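Local coordinates for RND efflux system, outer membrane lipoprotein, NodT family (Burkholderia mallei, PDB 6U94), which probably serves as the outer-membrane channel component of a tripartite RND efflux pump, giving exported compounds a route out of the cell, at residues T277-R282 and K453-G458; H132-L137 and R159-I164; A182-A187 and Q231-I236. All coordinates share one frame; numbering follows the deposited sequence.

Contact 1. Residues T277-R282 and K453-G458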
# COMPACT_ATOMS: atom_id res chain seq x y z
N THR A 277 6.16 20.95 4.39
CA THR A 277 5.40 21.82 3.51
C THR A 277 4.85 21.07 2.30
O THR A 277 3.96 21.58 1.62
CB THR A 277 6.26 22.99 3.04
OG1 THR A 277 7.46 22.50 2.44
CG2 THR A 277 6.61 23.88 4.22
N LEU A 278 5.37 19.86 2.02
CA LEU A 278 4.77 19.03 0.98
C LEU A 278 3.31 18.74 1.28
O LEU A 278 2.51 18.58 0.34
CB LEU A 278 5.55 17.72 0.85
CG LEU A 278 6.95 17.75 0.25
CD1 LEU A 278 7.59 16.37 0.36
CD2 LEU A 278 6.91 18.20 -1.20
N LEU A 279 2.94 18.66 2.56
CA LEU A 279 1.56 18.38 2.93
C LEU A 279 0.60 19.51 2.59
O LEU A 279 -0.62 19.31 2.67
CB LEU A 279 1.48 18.06 4.43
CG LEU A 279 2.39 16.92 4.91
CD1 LEU A 279 2.03 16.48 6.32
CD2 LEU A 279 2.34 15.74 3.96
N GLU A 280 1.12 20.68 2.21
CA GLU A 280 0.24 21.74 1.72
C GLU A 280 -0.50 21.31 0.46
O GLU A 280 -1.58 21.85 0.16
CB GLU A 280 1.04 23.01 1.45
CG GLU A 280 1.63 23.66 2.69
CD GLU A 280 2.72 24.67 2.36
OE1 GLU A 280 3.01 24.86 1.16
OE2 GLU A 280 3.28 25.26 3.30
N ARG A 281 0.05 20.35 -0.30
CA ARG A 281 -0.57 19.86 -1.52
C ARG A 281 -1.59 18.75 -1.27
O ARG A 281 -2.19 18.26 -2.23
CB ARG A 281 0.50 19.34 -2.49
CG ARG A 281 1.67 20.27 -2.71
CD ARG A 281 2.82 19.46 -3.26
NE ARG A 281 3.02 18.26 -2.44
CZ ARG A 281 3.68 17.17 -2.85
NH1 ARG A 281 4.20 17.12 -4.06
NH2 ARG A 281 3.80 16.13 -2.03
N ARG A 282 -1.78 18.33 -0.03
CA ARG A 282 -2.83 17.36 0.26
C ARG A 282 -4.19 17.96 -0.07
O ARG A 282 -4.47 19.10 0.30
CB ARG A 282 -2.79 16.94 1.73
CG ARG A 282 -1.67 15.95 2.10
CD ARG A 282 -1.72 15.64 3.58
NE ARG A 282 -3.04 15.16 4.00
CZ ARG A 282 -3.29 13.92 4.39
NH1 ARG A 282 -2.31 13.02 4.44
NH2 ARG A 282 -4.52 13.57 4.74
N LYS A 453 0.67 9.00 -1.39
CA LYS A 453 -0.59 9.73 -1.34
C LYS A 453 -0.67 10.64 -0.12
O LYS A 453 -1.02 11.82 -0.24
CB LYS A 453 -1.76 8.76 -1.35
CG LYS A 453 -1.85 7.91 -2.60
CD LYS A 453 -3.22 7.30 -2.74
CE LYS A 453 -3.38 6.07 -1.86
NZ LYS A 453 -4.70 5.41 -2.08
N ALA A 454 -0.34 10.11 1.06
CA ALA A 454 -0.46 10.88 2.29
C ALA A 454 0.42 12.12 2.30
O ALA A 454 0.15 13.06 3.05
CB ALA A 454 -0.12 9.99 3.50
N LEU A 455 1.48 12.14 1.48
CA LEU A 455 2.31 13.33 1.34
C LEU A 455 1.67 14.40 0.46
O LEU A 455 2.21 15.51 0.38
CB LEU A 455 3.68 12.96 0.75
CG LEU A 455 4.63 12.08 1.55
CD1 LEU A 455 5.86 11.75 0.71
CD2 LEU A 455 5.03 12.75 2.85
N GLY A 456 0.55 14.09 -0.18
CA GLY A 456 -0.05 14.99 -1.14
C GLY A 456 0.42 14.79 -2.56
O GLY A 456 0.14 15.65 -3.41
N GLY A 457 1.13 13.70 -2.85
CA GLY A 457 1.62 13.45 -4.18
C GLY A 457 3.14 13.41 -4.27
O GLY A 457 3.73 14.07 -5.12
N GLY A 458 3.77 12.64 -3.38
CA GLY A 458 5.20 12.44 -3.47
C GLY A 458 5.98 13.68 -3.09
O GLY A 458 5.65 14.40 -2.14
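Arg281 reaches across to the turn that ends helix 421-454, and its guanidinium is held there by backbone carbonyls. Its CB lies 3.8 Å from Gly456 O. CG stands beside the backbone N (chi1 -48°), and a bend at chi3 folds the chain back, bringing NE to Leu278 O of its own 3-10 turn at 2.8 Å, on a lone pair in the carbonyl plane. CZ lies 3.8 Å from Gly457 O, to which NH1 adds a weak bond. At the tip, NH2 donates to Leu455 O at 3.0 Å (154° at the hydrogen), coming from above that carbonyl's plane; its still shorter approach to Gly458 O is doubtful as modelled. Leu278 CD2 covers one face of the guanidinium and Gly456 O the opposite one, which leaves the flat group little freedom to rotate. Arg282 bonds earlier in the turn: its NH1 meets a lone pair of Ala454 O at 2.8 Å and also forms a salt bridge with Glu377 of helix 362-415. Next to Arg282, Leu279 CD2 rests 3.6 Å from Leu455 CA. Gly456 packs directly on the backbone of Arg281 and Arg282, its CA 3.9 Å from Arg282 CA. Its positive phi (90°) and the two bonds back into the last turn define a Schellman motif, the C-terminal cap of a helix, whose last carbonyls, Ala454 O and Leu455 O, each accept from an arginine.

Contact 2. Residues H132-L137 and R159-I164; sequences HFEIDL and RRSVHI
Phe133 turns the edge of its ring to Ser161, with CD1 3.3 Å from Ser161 OG, which lies near the ring plane. The ring takes this pose with Phe133 CG set between the backbone N and the carbonyl carbon (chi1 60°). Farther along the same rim, CZ meets Ile164 CG2 at 4.1 Å. Leu137, one turn on from Phe133, puts CD1 3.8 Å from Ser161 CB and 3.9 Å from Val162 CG2. Ser161, small and placed between Phe133 and Leu137, is consistent with the close backbones, Glu134 CA 6.3 Å from Ser161 CA. The contact joins the short helix 132-142 crosswise to the start of the long helix 156-203, a steep helix-helix packing with axes 9.9 Å apart and crossing at -111°. In the next shell, Pro283 at the start of helix 283-294 packs on both Phe133 and Ser161, and Val162 leans on Leu72 and Thr76. Glu134 sends its carboxylate past the contact to Thr131 N, Ser165 OG and Lys453 NZ, which probably stabilise its negative charge. No hydrogen bond joins the two segments. Cohesion therefore rests on shape and apolar burial, the Ser161 oxygen at the ring's C-H edge probably adding a weak electrostatic attraction.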
# COMPACT_ATOMS: atom_id res chain seq x y z
N HIS A 132 -7.02 9.96 4.19
CA HIS A 132 -8.18 10.66 4.72
C HIS A 132 -8.90 11.44 3.63
O HIS A 132 -10.13 11.41 3.55
CB HIS A 132 -7.77 11.60 5.85
CG HIS A 132 -7.36 10.90 7.11
ND1 HIS A 132 -8.21 10.07 7.81
CD2 HIS A 132 -6.19 10.91 7.80
CE1 HIS A 132 -7.58 9.60 8.87
NE2 HIS A 132 -6.36 10.09 8.89
N PHE A 133 -8.15 12.14 2.76
CA PHE A 133 -8.81 12.96 1.76
C PHE A 133 -9.45 12.12 0.66
O PHE A 133 -10.47 12.53 0.09
CB PHE A 133 -7.85 13.99 1.17
CG PHE A 133 -6.63 13.40 0.49
CD1 PHE A 133 -6.70 12.98 -0.83
CD2 PHE A 133 -5.42 13.32 1.16
CE1 PHE A 133 -5.58 12.46 -1.45
CE2 PHE A 133 -4.30 12.79 0.54
CZ PHE A 133 -4.38 12.36 -0.77
N GLU A 134 -8.89 10.94 0.37
CA GLU A 134 -9.56 10.04 -0.55
C GLU A 134 -10.88 9.54 0.02
O GLU A 134 -11.89 9.48 -0.68
CB GLU A 134 -8.66 8.85 -0.89
CG GLU A 134 -7.40 9.22 -1.63
CD GLU A 134 -6.47 8.03 -1.77
OE1 GLU A 134 -6.43 7.42 -2.85
OE2 GLU A 134 -5.80 7.69 -0.77
N ILE A 135 -10.89 9.18 1.31
CA ILE A 135 -12.13 8.75 1.95
C ILE A 135 -13.15 9.89 1.94
O ILE A 135 -14.34 9.67 1.69
CB ILE A 135 -11.84 8.25 3.38
CG1 ILE A 135 -10.95 7.00 3.34
CG2 ILE A 135 -13.13 7.97 4.12
CD1 ILE A 135 -10.59 6.47 4.71
N ASP A 136 -12.70 11.11 2.22
CA ASP A 136 -13.58 12.27 2.14
C ASP A 136 -14.21 12.39 0.76
O ASP A 136 -15.44 12.49 0.63
CB ASP A 136 -12.81 13.55 2.48
CG ASP A 136 -12.52 13.68 3.96
OD1 ASP A 136 -13.31 13.15 4.77
OD2 ASP A 136 -11.50 14.31 4.31
N LEU A 137 -13.39 12.36 -0.29
CA LEU A 137 -13.88 12.56 -1.65
C LEU A 137 -14.90 11.49 -2.04
O LEU A 137 -16.02 11.80 -2.46
CB LEU A 137 -12.71 12.57 -2.63
CG LEU A 137 -13.12 12.75 -4.10
CD1 LEU A 137 -12.32 13.88 -4.74
CD2 LEU A 137 -12.95 11.45 -4.88
N ARG A 159 -9.84 17.46 -8.17
CA ARG A 159 -9.14 16.89 -9.32
C ARG A 159 -7.82 16.24 -8.89
O ARG A 159 -7.48 15.15 -9.36
CB ARG A 159 -8.89 17.97 -10.36
CG ARG A 159 -8.12 17.50 -11.59
CD ARG A 159 -8.04 18.60 -12.65
NE ARG A 159 -7.37 18.14 -13.86
CZ ARG A 159 -8.00 17.63 -14.92
NH1 ARG A 159 -9.32 17.51 -14.91
NH2 ARG A 159 -7.32 17.23 -15.98
N ARG A 160 -7.07 16.91 -8.01
CA ARG A 160 -5.82 16.34 -7.54
C ARG A 160 -6.05 15.07 -6.73
O ARG A 160 -5.25 14.13 -6.80
CB ARG A 160 -5.06 17.37 -6.71
CG ARG A 160 -3.71 16.90 -6.21
CD ARG A 160 -2.97 18.00 -5.47
NE ARG A 160 -1.60 17.63 -5.14
CZ ARG A 160 -0.60 17.66 -6.01
NH1 ARG A 160 -0.81 18.04 -7.26
NH2 ARG A 160 0.62 17.30 -5.63
N SER A 161 -7.15 15.01 -5.97
CA SER A 161 -7.43 13.84 -5.15
C SER A 161 -7.73 12.62 -6.01
O SER A 161 -7.32 11.50 -5.68
CB SER A 161 -8.59 14.13 -4.20
OG SER A 161 -8.84 13.00 -3.36
N VAL A 162 -8.45 12.82 -7.13
CA VAL A 162 -8.76 11.70 -8.01
C VAL A 162 -7.53 11.26 -8.78
O VAL A 162 -7.31 10.06 -9.00
CB VAL A 162 -9.93 12.07 -8.95
CG1 VAL A 162 -10.26 10.90 -9.87
CG2 VAL A 162 -11.15 12.48 -8.14
N HIS A 163 -6.70 12.22 -9.22
CA HIS A 163 -5.45 11.88 -9.88
C HIS A 163 -4.53 11.08 -8.96
O HIS A 163 -3.92 10.09 -9.37
CB HIS A 163 -4.74 13.15 -10.36
CG HIS A 163 -5.35 13.76 -11.58
ND1 HIS A 163 -6.46 13.24 -12.21
CD2 HIS A 163 -5.00 14.86 -12.29
CE1 HIS A 163 -6.77 13.98 -13.25
NE2 HIS A 163 -5.90 14.97 -13.33
N ILE A 164 -4.42 11.51 -7.70
CA ILE A 164 -3.57 10.81 -6.74
C ILE A 164 -4.06 9.38 -6.54
O ILE A 164 -3.28 8.43 -6.54
CB ILE A 164 -3.51 11.59 -5.42
CG1 ILE A 164 -2.62 12.82 -5.56
CG2 ILE A 164 -3.03 10.71 -4.29
CD1 ILE A 164 -2.46 13.61 -4.27

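Contact 3. Residues A182-A187 and Q231-I236; sequences ALLALA and QYTRQI
Helix segments 182-187 and 231-236 run nearly antiparallel, at 158° between their directions, with axes 8.8 Å apart and Leu184 CA 5.3 Å from Tyr232 CA. They belong to helices 156-203 and 211-247, which form a long helical hairpin of the kind that builds the alpha-helical barrel of outer membrane factors. Tyr232 is the central residue of the interface. Its side chain leaves the backbone toward helix 156-203 and lays one face of the ring against Leu183. Leu183 CB sits over the middle of that face, 3.5 Å from the ring centroid and 7° off the normal, a well-centred CH-pi contact. The two leucine methyls extend the cover toward the far end of the ring, Leu183 CD1 near Tyr232 CE1 and Leu183 CD2 near the phenol oxygen. Ala187 comes from another direction, its CB at the ring edge 4.1 Å from Tyr232 CD2. Tyr232 OH continues beyond the pair to Gln435 NE2 of helix 421-454, a hydrogen bond that ties the hairpin to a third long helix and would help hold the hydroxyl end of the ring. Val438 of that helix also touches Leu183. Toward the more exposed side, Leu184 inserts between Thr233 and Ile236, residues about one turn apart on the opposing helix. Leu184 swings its branches away from its own backbone N (chi1 176°) and spreads them over both. The Leu184 and Ile236 side chains cross at about a right angle, Leu184 CD2 3.7 Å from Ile236 CD1. Thr233 OG1 turns back into its own helix, to Ala229 O and Glu230 O, while its CG2 methyl touches both methyls of Leu184, CD1 and CD2, each at 3.7 Å.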
# COMPACT_ATOMS: atom_id res chain seq x y z
N ALA A 182 4.76 -14.13 -9.19
CA ALA A 182 5.78 -14.80 -8.38
C ALA A 182 5.15 -15.87 -7.51
O ALA A 182 5.73 -16.96 -7.33
CB ALA A 182 6.53 -13.77 -7.53
N LEU A 183 3.97 -15.60 -6.95
CA LEU A 183 3.28 -16.61 -6.15
C LEU A 183 2.87 -17.80 -7.01
O LEU A 183 3.00 -18.95 -6.58
CB LEU A 183 2.06 -15.98 -5.48
CG LEU A 183 2.39 -15.07 -4.29
CD1 LEU A 183 1.20 -14.19 -3.93
CD2 LEU A 183 2.83 -15.92 -3.10
N LEU A 184 2.38 -17.55 -8.22
CA LEU A 184 2.02 -18.65 -9.11
C LEU A 184 3.25 -19.46 -9.50
O LEU A 184 3.20 -20.70 -9.52
CB LEU A 184 1.32 -18.11 -10.36
CG LEU A 184 0.99 -19.18 -11.41
CD1 LEU A 184 0.01 -20.19 -10.84
CD2 LEU A 184 0.45 -18.55 -12.69
N ALA A 185 4.36 -18.79 -9.82
CA ALA A 185 5.58 -19.50 -10.19
C ALA A 185 6.10 -20.33 -9.02
O ALA A 185 6.58 -21.45 -9.22
CB ALA A 185 6.63 -18.50 -10.66
N LEU A 186 6.02 -19.79 -7.80
CA LEU A 186 6.42 -20.56 -6.63
C LEU A 186 5.53 -21.78 -6.44
O LEU A 186 6.02 -22.88 -6.16
CB LEU A 186 6.39 -19.66 -5.39
CG LEU A 186 6.58 -20.29 -4.02
CD1 LEU A 186 7.98 -20.88 -3.88
CD2 LEU A 186 6.32 -19.26 -2.93
N ALA A 187 4.22 -21.60 -6.60
CA ALA A 187 3.29 -22.72 -6.43
C ALA A 187 3.47 -23.77 -7.52
O ALA A 187 3.21 -24.95 -7.29
CB ALA A 187 1.85 -22.21 -6.42
N GLN A 231 -5.49 -20.81 -6.99
CA GLN A 231 -5.86 -19.54 -6.37
C GLN A 231 -5.09 -18.38 -7.00
O GLN A 231 -5.66 -17.32 -7.27
CB GLN A 231 -5.61 -19.59 -4.87
CG GLN A 231 -5.71 -18.24 -4.18
CD GLN A 231 -5.37 -18.31 -2.70
OE1 GLN A 231 -4.69 -17.43 -2.17
NE2 GLN A 231 -5.84 -19.36 -2.03
N TYR A 232 -3.79 -18.57 -7.25
CA TYR A 232 -2.97 -17.49 -7.78
C TYR A 232 -3.23 -17.23 -9.25
O TYR A 232 -3.08 -16.09 -9.71
CB TYR A 232 -1.49 -17.81 -7.54
CG TYR A 232 -1.11 -17.84 -6.08
CD1 TYR A 232 -1.66 -16.93 -5.18
CD2 TYR A 232 -0.21 -18.77 -5.59
CE1 TYR A 232 -1.32 -16.95 -3.84
CE2 TYR A 232 0.13 -18.80 -4.25
CZ TYR A 232 -0.43 -17.89 -3.38
OH TYR A 232 -0.09 -17.91 -2.05
N THR A 233 -3.62 -18.26 -10.02
CA THR A 233 -4.03 -18.02 -11.40
C THR A 233 -5.29 -17.16 -11.44
O THR A 233 -5.44 -16.31 -12.33
CB THR A 233 -4.26 -19.34 -12.13
OG1 THR A 233 -4.64 -20.35 -11.19
CG2 THR A 233 -3.00 -19.78 -12.87
N ARG A 234 -6.20 -17.37 -10.49
CA ARG A 234 -7.41 -16.56 -10.44
C ARG A 234 -7.10 -15.14 -9.99
O ARG A 234 -7.69 -14.18 -10.51
CB ARG A 234 -8.44 -17.21 -9.52
N GLN A 235 -6.18 -14.98 -9.04
CA GLN A 235 -5.81 -13.64 -8.58
C GLN A 235 -5.08 -12.87 -9.67
O GLN A 235 -5.24 -11.65 -9.79
CB GLN A 235 -4.97 -13.73 -7.31
CG GLN A 235 -5.74 -14.25 -6.10
CD GLN A 235 -4.92 -14.22 -4.82
OE1 GLN A 235 -3.74 -13.87 -4.84
NE2 GLN A 235 -5.55 -14.58 -3.71
N ILE A 236 -4.27 -13.56 -10.48
CA ILE A 236 -3.65 -12.93 -11.64
C ILE A 236 -4.72 -12.41 -12.59
O ILE A 236 -4.60 -11.30 -13.13
CB ILE A 236 -2.70 -13.92 -12.34
CG1 ILE A 236 -1.39 -14.05 -11.56
CG2 ILE A 236 -2.42 -13.48 -13.78
CD1 ILE A 236 -0.42 -15.03 -12.17

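How the contacts relate
Along the chain, contact 2 comes first, then contact 3, and contact 1 closes last, in series without nesting. Contacts 1 and 2 adjoin, their centres 11 Å apart on the same side of the chain's centre. Lys453 NZ bridges to Glu134 OE1, and Arg160 NH2 probably bonds Gly456 O, so the end of helix 421-454 is tied to helices 132-142 and 156-203. Contact 3 lies on the opposite side, its centre 32 Å from that of contact 2 and 35 Å from that of contact 1. Helix 156-203 carries contact 2 near its start and contact 3 farther along, so one continuous helix connects the two regions.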